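Long-range contacts in superantigen-like protein SSL10 (Staphylococcus aureus subsp. aureus, PDB 6LWT), which probably blocks classical-pathway complement activation by binding the Fc region of human IgG, and probably inhibits plasma clotting by binding prothrombin: residues A[48-53]-A[83-88]; A[26-31]-A[72-77]; A[163-168]-A[189-194]; A[102-107]-A[123-128]. All coordinates share one frame; numbering follows the deposited sequence.

Interaction 1. Residues A[48-53]-A[83-88]; sequences GIKIQV and HDIFYT
Strands 49-53 and 85-88 run parallel, their short axes 4.7 Å apart at closest approach and inclined by 32°. The chains are joined by Phe-86 N to Lys-50 O (2.8 Å), Gln-52 N to Phe-86 O (3.0 Å) and Thr-88 N to Gln-52 O (2.9 Å). One step earlier a water takes over, accepting from Lys-50 N and donating to Asp-84 O. Lys-50 closes this end as well: its chain bends at chi3 (-67°), and NZ reaches His-83 O at 2.6 Å, in the carbonyl plane. Gln-52 lies alongside Tyr-87, pointing the same way, with NE2 at the ring edge, 3.5 Å from CE2, and the amide plane turned 73° from the ring. Their polar ends are hydrogen-bonded to other residues, Gln-52 OE1 to Arg-43 and Tyr-87 OH to Asp-81, while Ile-85 CG2 sits over one face of the tyrosine ring, displaced toward its rim. On the other side of the sheet Val-53 CG2 meets Thr-88 CG2 at 3.7 Å. In the OB-fold domain, strand 49-54 pairs further with strand 41-46 and strand 85-93 with strand 71-76, from which Phe-75 packs against Ile-51, Phe-86 and Thr-88.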
# COMPACT_ATOMS: atom_id res chain seq x y z
N GLY A 48 -20.16 -9.62 6.39
CA GLY A 48 -20.79 -10.48 5.40
C GLY A 48 -20.22 -10.46 3.98
O GLY A 48 -20.72 -11.17 3.13
N ILE A 49 -19.19 -9.67 3.71
CA ILE A 49 -18.61 -9.59 2.38
C ILE A 49 -17.57 -10.69 2.25
O ILE A 49 -16.72 -10.83 3.12
CB ILE A 49 -17.89 -8.25 2.13
CG1 ILE A 49 -18.82 -7.06 2.36
CG2 ILE A 49 -17.37 -8.20 0.70
CD1 ILE A 49 -18.05 -5.80 2.67
N LYS A 50 -17.63 -11.43 1.15
CA LYS A 50 -16.68 -12.50 0.87
C LYS A 50 -15.38 -11.91 0.34
O LYS A 50 -15.37 -11.32 -0.73
CB LYS A 50 -17.26 -13.48 -0.16
CG LYS A 50 -18.47 -14.23 0.38
CD LYS A 50 -19.00 -15.26 -0.62
CE LYS A 50 -19.58 -14.61 -1.85
NZ LYS A 50 -20.38 -15.59 -2.63
N ILE A 51 -14.30 -12.08 1.10
CA ILE A 51 -12.98 -11.56 0.74
C ILE A 51 -12.00 -12.72 0.50
O ILE A 51 -11.88 -13.60 1.35
CB ILE A 51 -12.39 -10.71 1.89
CG1 ILE A 51 -13.40 -9.69 2.42
CG2 ILE A 51 -11.10 -10.02 1.43
CD1 ILE A 51 -13.89 -8.70 1.40
N GLN A 52 -11.35 -12.70 -0.66
CA GLN A 52 -10.26 -13.60 -0.97
C GLN A 52 -8.97 -12.80 -1.16
O GLN A 52 -8.90 -11.88 -1.99
CB GLN A 52 -10.56 -14.42 -2.23
CG GLN A 52 -9.40 -15.32 -2.67
CD GLN A 52 -9.84 -16.45 -3.59
OE1 GLN A 52 -10.82 -17.13 -3.32
NE2 GLN A 52 -9.09 -16.67 -4.67
N VAL A 53 -7.95 -13.17 -0.39
CA VAL A 53 -6.65 -12.52 -0.42
C VAL A 53 -5.66 -13.46 -1.09
O VAL A 53 -5.52 -14.61 -0.64
CB VAL A 53 -6.13 -12.25 1.01
CG1 VAL A 53 -4.83 -11.44 0.96
CG2 VAL A 53 -7.21 -11.58 1.87
N HIS A 83 -19.94 -14.13 -8.26
CA HIS A 83 -20.40 -14.68 -7.00
C HIS A 83 -20.27 -13.69 -5.84
O HIS A 83 -20.48 -14.08 -4.70
CB HIS A 83 -19.64 -15.96 -6.68
CG HIS A 83 -19.55 -16.90 -7.84
ND1 HIS A 83 -20.57 -17.76 -8.18
CD2 HIS A 83 -18.58 -17.08 -8.76
CE1 HIS A 83 -20.22 -18.44 -9.26
NE2 HIS A 83 -19.02 -18.05 -9.63
N ASP A 84 -19.96 -12.43 -6.13
CA ASP A 84 -19.71 -11.39 -5.12
C ASP A 84 -18.55 -11.74 -4.18
O ASP A 84 -18.58 -11.46 -2.98
CB ASP A 84 -21.00 -11.05 -4.37
CG ASP A 84 -22.08 -10.52 -5.32
OD1 ASP A 84 -21.85 -9.46 -5.94
OD2 ASP A 84 -23.12 -11.19 -5.47
N ILE A 85 -17.53 -12.37 -4.75
CA ILE A 85 -16.25 -12.53 -4.05
C ILE A 85 -15.41 -11.30 -4.41
O ILE A 85 -15.28 -10.95 -5.58
CB ILE A 85 -15.53 -13.84 -4.44
CG1 ILE A 85 -16.37 -15.04 -3.96
CG2 ILE A 85 -14.14 -13.89 -3.79
CD1 ILE A 85 -15.93 -16.39 -4.51
N PHE A 86 -14.85 -10.65 -3.40
CA PHE A 86 -14.05 -9.44 -3.58
C PHE A 86 -12.58 -9.85 -3.41
O PHE A 86 -12.24 -10.41 -2.38
CB PHE A 86 -14.45 -8.39 -2.56
CG PHE A 86 -15.82 -7.81 -2.80
CD1 PHE A 86 -16.97 -8.50 -2.44
CD2 PHE A 86 -15.96 -6.57 -3.42
CE1 PHE A 86 -18.23 -7.96 -2.66
CE2 PHE A 86 -17.22 -6.02 -3.64
CZ PHE A 86 -18.35 -6.73 -3.27
N TYR A 87 -11.75 -9.56 -4.41
CA TYR A 87 -10.36 -10.05 -4.43
C TYR A 87 -9.39 -8.93 -4.09
O TYR A 87 -9.51 -7.81 -4.59
CB TYR A 87 -9.99 -10.63 -5.80
CG TYR A 87 -10.79 -11.84 -6.15
CD1 TYR A 87 -12.09 -11.71 -6.65
CD2 TYR A 87 -10.28 -13.12 -5.96
CE1 TYR A 87 -12.85 -12.82 -6.95
CE2 TYR A 87 -11.04 -14.24 -6.28
CZ TYR A 87 -12.32 -14.09 -6.77
OH TYR A 87 -13.07 -15.22 -7.06
N THR A 88 -8.40 -9.28 -3.27
CA THR A 88 -7.34 -8.34 -2.88
C THR A 88 -6.01 -9.11 -2.89
O THR A 88 -6.01 -10.36 -2.89
CB THR A 88 -7.67 -7.68 -1.52
OG1 THR A 88 -6.70 -6.67 -1.18
CG2 THR A 88 -7.77 -8.71 -0.41
O HOH W 1 -19.79 -10.88 -0.73

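Interaction 2. Residues A[26-31]-A[72-77]; sequences TMEMKN and DVFFVQ
Asp-72 opens the antiparallel pairing with a CA-H...O contact to Met-29 O; its OD2 points on to Lys-128, in a salt bridge, and to Asn-96. Val-73 and Met-29 form a hydrogen-bonded pair, with Val-73 N to Met-29 O at 2.8 Å and Met-29 N to Val-73 O at 2.9 Å. At Phe-74 the non-hydrogen-bonded partner is Glu-28, whose CG meets the ring edge 3.8 Å from CD1. The carboxylate beyond is turned 69° from that ring and goes on to a salt bridge with Lys-139. Phe-75 restores the bonded pattern: its N reaches Met-27 O at 2.9 Å, whereas Met-27 N comes to Phe-75 O at 3.1 Å, tilted 28° from the carbonyl plane. A bend at chi3 (-71°) swings the Met-29 methyl back over the second strand, CE lying 3.3 Å from Phe-75 CB and 3.8 Å from Val-73 CG1. Val-76 ends the walk, its CG2 3.9 Å from Thr-26 CG2, the two side chains side by side. Helix 133-148 covers the face of Thr-26, Glu-28, Phe-74 and Val-76; on the opposite face buried Met-29 and Phe-75 and the less enclosed Met-27 pack against strands 41-46 and 49-54.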
# COMPACT_ATOMS: atom_id res chain seq x y z
N THR A 26 -11.31 0.55 -0.66
CA THR A 26 -10.36 0.00 0.31
C THR A 26 -11.03 -0.15 1.66
O THR A 26 -11.96 0.59 1.98
CB THR A 26 -9.12 0.91 0.52
OG1 THR A 26 -9.49 2.14 1.16
CG2 THR A 26 -8.46 1.21 -0.78
N MET A 27 -10.55 -1.09 2.47
CA MET A 27 -11.02 -1.25 3.84
C MET A 27 -9.87 -1.70 4.70
O MET A 27 -9.08 -2.55 4.27
CB MET A 27 -12.12 -2.32 3.94
CG MET A 27 -13.36 -2.09 3.09
SD MET A 27 -14.74 -3.14 3.64
CE MET A 27 -14.23 -4.70 2.93
N GLU A 28 -9.76 -1.13 5.90
CA GLU A 28 -8.84 -1.63 6.91
C GLU A 28 -9.63 -2.53 7.83
O GLU A 28 -10.61 -2.10 8.44
CB GLU A 28 -8.24 -0.49 7.72
CG GLU A 28 -7.43 0.47 6.88
CD GLU A 28 -6.61 1.43 7.70
OE1 GLU A 28 -6.67 2.64 7.41
OE2 GLU A 28 -5.90 0.97 8.63
N MET A 29 -9.22 -3.79 7.90
CA MET A 29 -9.94 -4.79 8.68
C MET A 29 -8.99 -5.33 9.72
O MET A 29 -7.93 -5.89 9.40
CB MET A 29 -10.47 -5.89 7.79
CG MET A 29 -11.52 -5.39 6.80
SD MET A 29 -11.86 -6.60 5.52
CE MET A 29 -10.36 -6.53 4.60
N LYS A 30 -9.38 -5.14 10.97
CA LYS A 30 -8.56 -5.47 12.12
C LYS A 30 -9.07 -6.77 12.76
O LYS A 30 -10.28 -7.07 12.73
CB LYS A 30 -8.57 -4.26 13.08
CG LYS A 30 -8.22 -4.56 14.52
CD LYS A 30 -8.04 -3.28 15.33
CE LYS A 30 -6.57 -2.86 15.40
NZ LYS A 30 -6.34 -1.78 16.41
N ASN A 31 -8.15 -7.57 13.30
CA ASN A 31 -8.49 -8.74 14.12
C ASN A 31 -9.34 -9.79 13.36
O ASN A 31 -10.36 -10.28 13.86
CB ASN A 31 -9.19 -8.25 15.40
CG ASN A 31 -9.12 -9.26 16.53
OD1 ASN A 31 -8.05 -9.77 16.86
ND2 ASN A 31 -10.26 -9.54 17.15
N ASP A 72 -4.43 -8.55 10.55
CA ASP A 72 -4.69 -7.19 10.16
C ASP A 72 -4.61 -7.23 8.64
O ASP A 72 -3.60 -7.64 8.11
CB ASP A 72 -3.61 -6.29 10.75
CG ASP A 72 -3.79 -4.85 10.38
OD1 ASP A 72 -4.80 -4.28 10.80
OD2 ASP A 72 -2.91 -4.27 9.70
N VAL A 73 -5.67 -6.81 7.96
CA VAL A 73 -5.76 -6.87 6.49
C VAL A 73 -6.06 -5.48 5.93
O VAL A 73 -7.04 -4.83 6.34
CB VAL A 73 -6.84 -7.88 6.02
CG1 VAL A 73 -6.87 -7.97 4.49
CG2 VAL A 73 -6.54 -9.26 6.59
N PHE A 74 -5.20 -5.02 5.02
CA PHE A 74 -5.46 -3.81 4.24
C PHE A 74 -5.96 -4.26 2.88
O PHE A 74 -5.19 -4.72 2.03
CB PHE A 74 -4.25 -2.91 4.09
CG PHE A 74 -4.55 -1.63 3.34
CD1 PHE A 74 -5.31 -0.64 3.94
CD2 PHE A 74 -4.10 -1.42 2.05
CE1 PHE A 74 -5.61 0.54 3.28
CE2 PHE A 74 -4.40 -0.24 1.37
CZ PHE A 74 -5.15 0.74 1.98
N PHE A 75 -7.27 -4.12 2.70
CA PHE A 75 -7.96 -4.58 1.48
C PHE A 75 -7.95 -3.48 0.44
O PHE A 75 -8.30 -2.33 0.76
CB PHE A 75 -9.39 -4.98 1.85
CG PHE A 75 -10.31 -5.16 0.67
CD1 PHE A 75 -11.02 -4.07 0.14
CD2 PHE A 75 -10.49 -6.42 0.11
CE1 PHE A 75 -11.86 -4.25 -0.96
CE2 PHE A 75 -11.33 -6.60 -0.97
CZ PHE A 75 -12.01 -5.52 -1.51
N VAL A 76 -7.56 -3.83 -0.79
CA VAL A 76 -7.74 -2.97 -1.97
C VAL A 76 -8.42 -3.82 -3.04
O VAL A 76 -7.92 -4.88 -3.40
CB VAL A 76 -6.40 -2.41 -2.48
CG1 VAL A 76 -6.58 -1.63 -3.78
CG2 VAL A 76 -5.75 -1.54 -1.40
N GLN A 77 -9.55 -3.36 -3.55
CA GLN A 77 -10.27 -4.15 -4.57
C GLN A 77 -9.51 -4.25 -5.89
O GLN A 77 -9.25 -3.25 -6.54
CB GLN A 77 -11.67 -3.57 -4.83
CG GLN A 77 -12.50 -4.53 -5.69
CD GLN A 77 -13.96 -4.14 -5.83
OE1 GLN A 77 -14.50 -4.13 -6.94
NE2 GLN A 77 -14.60 -3.85 -4.72

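Interaction 3. Residues A[163-168]-A[189-194]; sequences SLKDGS and SKQIKD
The Asp-194 carboxylate meets Ser-163 through OD1, which lies 3.5 Å from Ser-163 CB, the methylene standing well off the carboxylate plane. A water joins the two polar ends, 2.7 Å from Ser-163 OG and 2.6 Å from Asp-194 OD1. The second carboxylate, that of Asp-166, has one face met twice at OD1: Ser-168 OG arrives on the syn side and Ser-168 N on the anti side, both out of the plane. The latter bond makes an Asx turn, which overlaps the type I turn from Leu-164 to Gly-167 in the link between strands 159-164 and 169-173 of the beta-grasp sheet. Across the contact the backbone forms a classic beta bulge, Lys-193 and Asp-194 both facing Ser-163. Ser-163 O takes Lys-193 N at 2.7 Å and Asp-194 N only weakly, and Ser-163 N reaches Asp-194 O at 2.9 Å. Past the bulge, Lys-165 grips the 3-10 segment 189-191 twice. Its N bonds to Gln-191 O at 2.7 Å, and its side chain, extended beyond CG, runs alongside that segment to place NZ 2.8 Å from Lys-190 O, nearly in line with the carbonyl (177°). Leu-164 CD2 touches Ile-192 CG1 at 3.9 Å, and both side chains also pack on Ile-187 of strand 186-188.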
# COMPACT_ATOMS: atom_id res chain seq x y z
N SER A 163 12.76 5.69 2.92
CA SER A 163 14.00 5.31 3.52
C SER A 163 13.82 4.92 4.98
O SER A 163 13.06 5.57 5.74
CB SER A 163 15.01 6.44 3.38
OG SER A 163 15.27 6.67 1.99
N LEU A 164 14.52 3.87 5.37
CA LEU A 164 14.52 3.37 6.73
C LEU A 164 15.79 3.83 7.44
O LEU A 164 16.79 4.18 6.81
CB LEU A 164 14.39 1.85 6.77
CG LEU A 164 13.24 1.18 6.00
CD1 LEU A 164 13.14 -0.29 6.39
CD2 LEU A 164 11.92 1.91 6.14
N LYS A 165 15.74 3.84 8.77
CA LYS A 165 16.87 4.31 9.57
C LYS A 165 18.20 3.58 9.32
O LYS A 165 19.27 4.19 9.42
CB LYS A 165 16.50 4.31 11.05
CG LYS A 165 15.58 5.48 11.35
CD LYS A 165 14.84 5.33 12.66
CE LYS A 165 13.81 6.44 12.73
NZ LYS A 165 13.06 6.36 14.00
N ASP A 166 18.14 2.30 8.96
CA ASP A 166 19.35 1.52 8.70
C ASP A 166 19.91 1.69 7.29
O ASP A 166 20.87 1.03 6.95
CB ASP A 166 19.16 0.04 9.07
CG ASP A 166 18.28 -0.73 8.08
OD1 ASP A 166 17.72 -0.15 7.12
OD2 ASP A 166 18.14 -1.95 8.28
N GLY A 167 19.29 2.55 6.48
CA GLY A 167 19.74 2.76 5.12
C GLY A 167 18.96 1.97 4.07
O GLY A 167 19.08 2.27 2.88
N SER A 168 18.16 1.00 4.49
CA SER A 168 17.26 0.29 3.56
C SER A 168 16.27 1.27 2.93
O SER A 168 16.02 2.36 3.46
CB SER A 168 16.47 -0.80 4.28
OG SER A 168 17.31 -1.73 4.93
N SER A 189 7.04 0.39 11.27
CA SER A 189 6.69 1.80 11.06
C SER A 189 7.67 2.80 11.68
O SER A 189 7.93 3.85 11.11
CB SER A 189 5.29 2.08 11.60
OG SER A 189 4.28 1.29 10.93
N LYS A 190 8.20 2.47 12.86
CA LYS A 190 9.18 3.30 13.59
C LYS A 190 10.55 3.37 12.91
O LYS A 190 11.34 4.25 13.22
CB LYS A 190 9.37 2.75 15.01
CG LYS A 190 10.14 1.44 15.07
CD LYS A 190 10.58 1.06 16.48
CE LYS A 190 10.88 -0.42 16.67
NZ LYS A 190 11.89 -0.98 15.73
N GLN A 191 10.84 2.41 12.02
CA GLN A 191 12.06 2.42 11.23
C GLN A 191 12.06 3.38 10.06
O GLN A 191 13.12 3.67 9.53
CB GLN A 191 12.42 0.99 10.77
CG GLN A 191 12.86 0.10 11.93
CD GLN A 191 14.02 0.72 12.75
OE1 GLN A 191 15.17 0.75 12.30
NE2 GLN A 191 13.71 1.23 13.94
N ILE A 192 10.90 3.93 9.68
CA ILE A 192 10.84 4.80 8.53
C ILE A 192 11.47 6.14 8.93
O ILE A 192 11.04 6.77 9.91
CB ILE A 192 9.42 4.98 7.98
CG1 ILE A 192 8.77 3.62 7.66
CG2 ILE A 192 9.43 5.86 6.74
CD1 ILE A 192 7.29 3.70 7.41
N LYS A 193 12.47 6.56 8.19
CA LYS A 193 13.21 7.80 8.46
C LYS A 193 12.52 8.93 7.73
O LYS A 193 12.10 9.91 8.33
CB LYS A 193 14.68 7.66 8.03
CG LYS A 193 15.56 8.90 8.26
CD LYS A 193 16.91 8.81 7.53
CE LYS A 193 18.05 8.34 8.43
NZ LYS A 193 18.82 9.48 9.01
N ASP A 194 12.40 8.80 6.41
CA ASP A 194 11.77 9.83 5.60
C ASP A 194 11.21 9.25 4.31
O ASP A 194 11.53 8.11 3.96
CB ASP A 194 12.74 11.00 5.32
CG ASP A 194 14.08 10.53 4.82
OD1 ASP A 194 14.11 9.84 3.81
OD2 ASP A 194 15.12 10.83 5.45
O HOH W 2 13.71 8.80 1.49

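Interaction 4. Residues A[102-107]-A[123-128]; sequences VSAPIL and PYYIKK
Pairing of the beta-grasp strands 106-110 and 120-123 carries on past their ends here, where residues 102-105 and 124-127 run roughly antiparallel without forming regular strand. Ser-103 and Ile-126 make the hydrogen-bonded pair, with Ser-103 N to Ile-126 O at 2.9 Å and Ile-126 N to Ser-103 O at 2.8 Å. Nearer the sheet a third bond joins Tyr-124 N to Pro-105 O at 2.9 Å. Proline has no N-H to return, and Tyr-124 O instead faces the Pro-105 ring, 3.3 Å from CD. The two tyrosines leave the chain by different routes. Tyr-124 has CG anti to its amide nitrogen (chi1 179°); its CB packs on Leu-107 CB at 3.9 Å, and the side chain reaches Leu-136 and Leu-140 of helix 133-148. Tyr-125 has CG anti to the carbonyl carbon instead (chi1 -61°), which brings its ring beside the first chain, where it meets two side chains obliquely, CE1 3.7 Å from Ala-104 CB and CD1 4.1 Å from Val-102 CG1. Pro-105 CG approaches Ile-126 CD1 at 4.3 Å, both residues also touching Ile-192 of strand 192-198. Every hydrogen bond across the contact therefore joins backbone atoms, and side chains add mainly apolar contacts, so the pairing rests on the course of the two chains and not on polar side-chain partners.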
# COMPACT_ATOMS: atom_id res chain seq x y z
N VAL A 102 2.77 6.47 17.70
CA VAL A 102 2.44 7.03 16.39
C VAL A 102 3.72 7.46 15.70
O VAL A 102 4.43 8.35 16.19
CB VAL A 102 1.49 8.25 16.47
CG1 VAL A 102 1.12 8.74 15.06
CG2 VAL A 102 0.22 7.93 17.24
N SER A 103 4.00 6.84 14.56
CA SER A 103 5.18 7.16 13.78
C SER A 103 4.94 8.36 12.89
O SER A 103 3.91 8.45 12.23
CB SER A 103 5.57 5.95 12.94
OG SER A 103 5.94 4.89 13.78
N ALA A 104 5.90 9.29 12.87
CA ALA A 104 5.77 10.53 12.11
C ALA A 104 7.02 10.83 11.25
O ALA A 104 7.65 11.88 11.41
CB ALA A 104 5.49 11.69 13.05
N PRO A 105 7.35 9.92 10.31
CA PRO A 105 8.43 10.29 9.37
C PRO A 105 8.11 11.56 8.61
O PRO A 105 6.93 11.87 8.39
CB PRO A 105 8.47 9.12 8.37
CG PRO A 105 7.12 8.50 8.48
CD PRO A 105 6.73 8.64 9.94
N ILE A 106 9.14 12.24 8.17
CA ILE A 106 8.96 13.43 7.37
C ILE A 106 8.79 13.06 5.90
O ILE A 106 9.65 12.41 5.32
CB ILE A 106 10.11 14.43 7.53
CG1 ILE A 106 10.31 14.78 9.02
CG2 ILE A 106 9.84 15.66 6.69
CD1 ILE A 106 9.10 15.38 9.70
N LEU A 107 7.67 13.51 5.34
CA LEU A 107 7.39 13.40 3.92
C LEU A 107 7.85 14.70 3.26
O LEU A 107 7.44 15.78 3.69
CB LEU A 107 5.89 13.22 3.71
CG LEU A 107 5.29 13.27 2.31
CD1 LEU A 107 5.99 12.34 1.37
CD2 LEU A 107 3.80 12.93 2.40
N PRO A 123 5.39 16.22 8.55
CA PRO A 123 5.17 14.89 9.08
C PRO A 123 4.01 14.15 8.40
O PRO A 123 2.99 14.74 8.05
CB PRO A 123 4.85 15.13 10.57
CG PRO A 123 5.36 16.48 10.88
CD PRO A 123 5.29 17.25 9.61
N TYR A 124 4.23 12.85 8.21
CA TYR A 124 3.26 11.94 7.63
C TYR A 124 3.04 10.87 8.67
O TYR A 124 3.98 10.18 9.04
CB TYR A 124 3.79 11.32 6.34
CG TYR A 124 2.80 10.36 5.75
CD1 TYR A 124 1.70 10.82 5.04
CD2 TYR A 124 2.92 8.98 5.99
CE1 TYR A 124 0.76 9.93 4.52
CE2 TYR A 124 1.98 8.09 5.50
CZ TYR A 124 0.91 8.56 4.76
OH TYR A 124 -0.02 7.66 4.27
N TYR A 125 1.80 10.75 9.16
CA TYR A 125 1.53 9.94 10.34
C TYR A 125 1.13 8.52 9.97
O TYR A 125 0.38 8.30 9.02
CB TYR A 125 0.45 10.61 11.22
CG TYR A 125 0.89 11.96 11.71
CD1 TYR A 125 1.80 12.08 12.76
CD2 TYR A 125 0.42 13.13 11.10
CE1 TYR A 125 2.22 13.33 13.20
CE2 TYR A 125 0.83 14.38 11.54
CZ TYR A 125 1.73 14.48 12.58
OH TYR A 125 2.16 15.71 13.00
N ILE A 126 1.69 7.57 10.71
CA ILE A 126 1.37 6.15 10.60
C ILE A 126 1.03 5.64 12.01
O ILE A 126 1.90 5.66 12.90
CB ILE A 126 2.56 5.37 10.03
CG1 ILE A 126 2.89 5.88 8.62
CG2 ILE A 126 2.24 3.89 9.99
CD1 ILE A 126 4.18 5.36 8.07
N LYS A 127 -0.20 5.16 12.19
CA LYS A 127 -0.72 4.77 13.52
C LYS A 127 -0.29 3.34 13.91
O LYS A 127 -0.05 3.07 15.08
CB LYS A 127 -2.26 4.84 13.61
CG LYS A 127 -2.98 5.91 12.81
CD LYS A 127 -2.68 7.34 13.24
CE LYS A 127 -2.92 8.29 12.08
NZ LYS A 127 -3.15 9.68 12.54
N LYS A 128 -0.18 2.46 12.93
CA LYS A 128 0.16 1.05 13.18
C LYS A 128 1.64 0.85 13.50
O LYS A 128 2.50 1.56 13.00
CB LYS A 128 -0.19 0.20 11.96
CG LYS A 128 -1.64 0.23 11.54
CD LYS A 128 -1.80 -0.33 10.13
CE LYS A 128 -3.15 -1.00 10.01
NZ LYS A 128 -3.47 -1.41 8.63

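In the fold
Interactions 1 and 2 belong to the OB-fold domain, their centres 12 Å apart and their segments alternating along the chain. They meet where strands 71-76 and 85-93 are neighbours in one sheet, Thr-88 OG1 lying 3.0 Å from Val-76 N. Interactions 4 and 3, which follow in that order, sit 11 Å apart in the beta-grasp domain and reach neighbouring strands, 106-110 and 192-198, of one sheet. Interactions 1 and 3 lie far apart, about 34 Å between centres, on opposite sides of the chain's centre. Interactions 2 and 4 meet across the domain boundary: Lys-128 NZ forms a salt bridge with Asp-72 OD2 (3.1 Å), while helix 133-148 packs on both contacts, tying the two domains of this superantigen-like fold together.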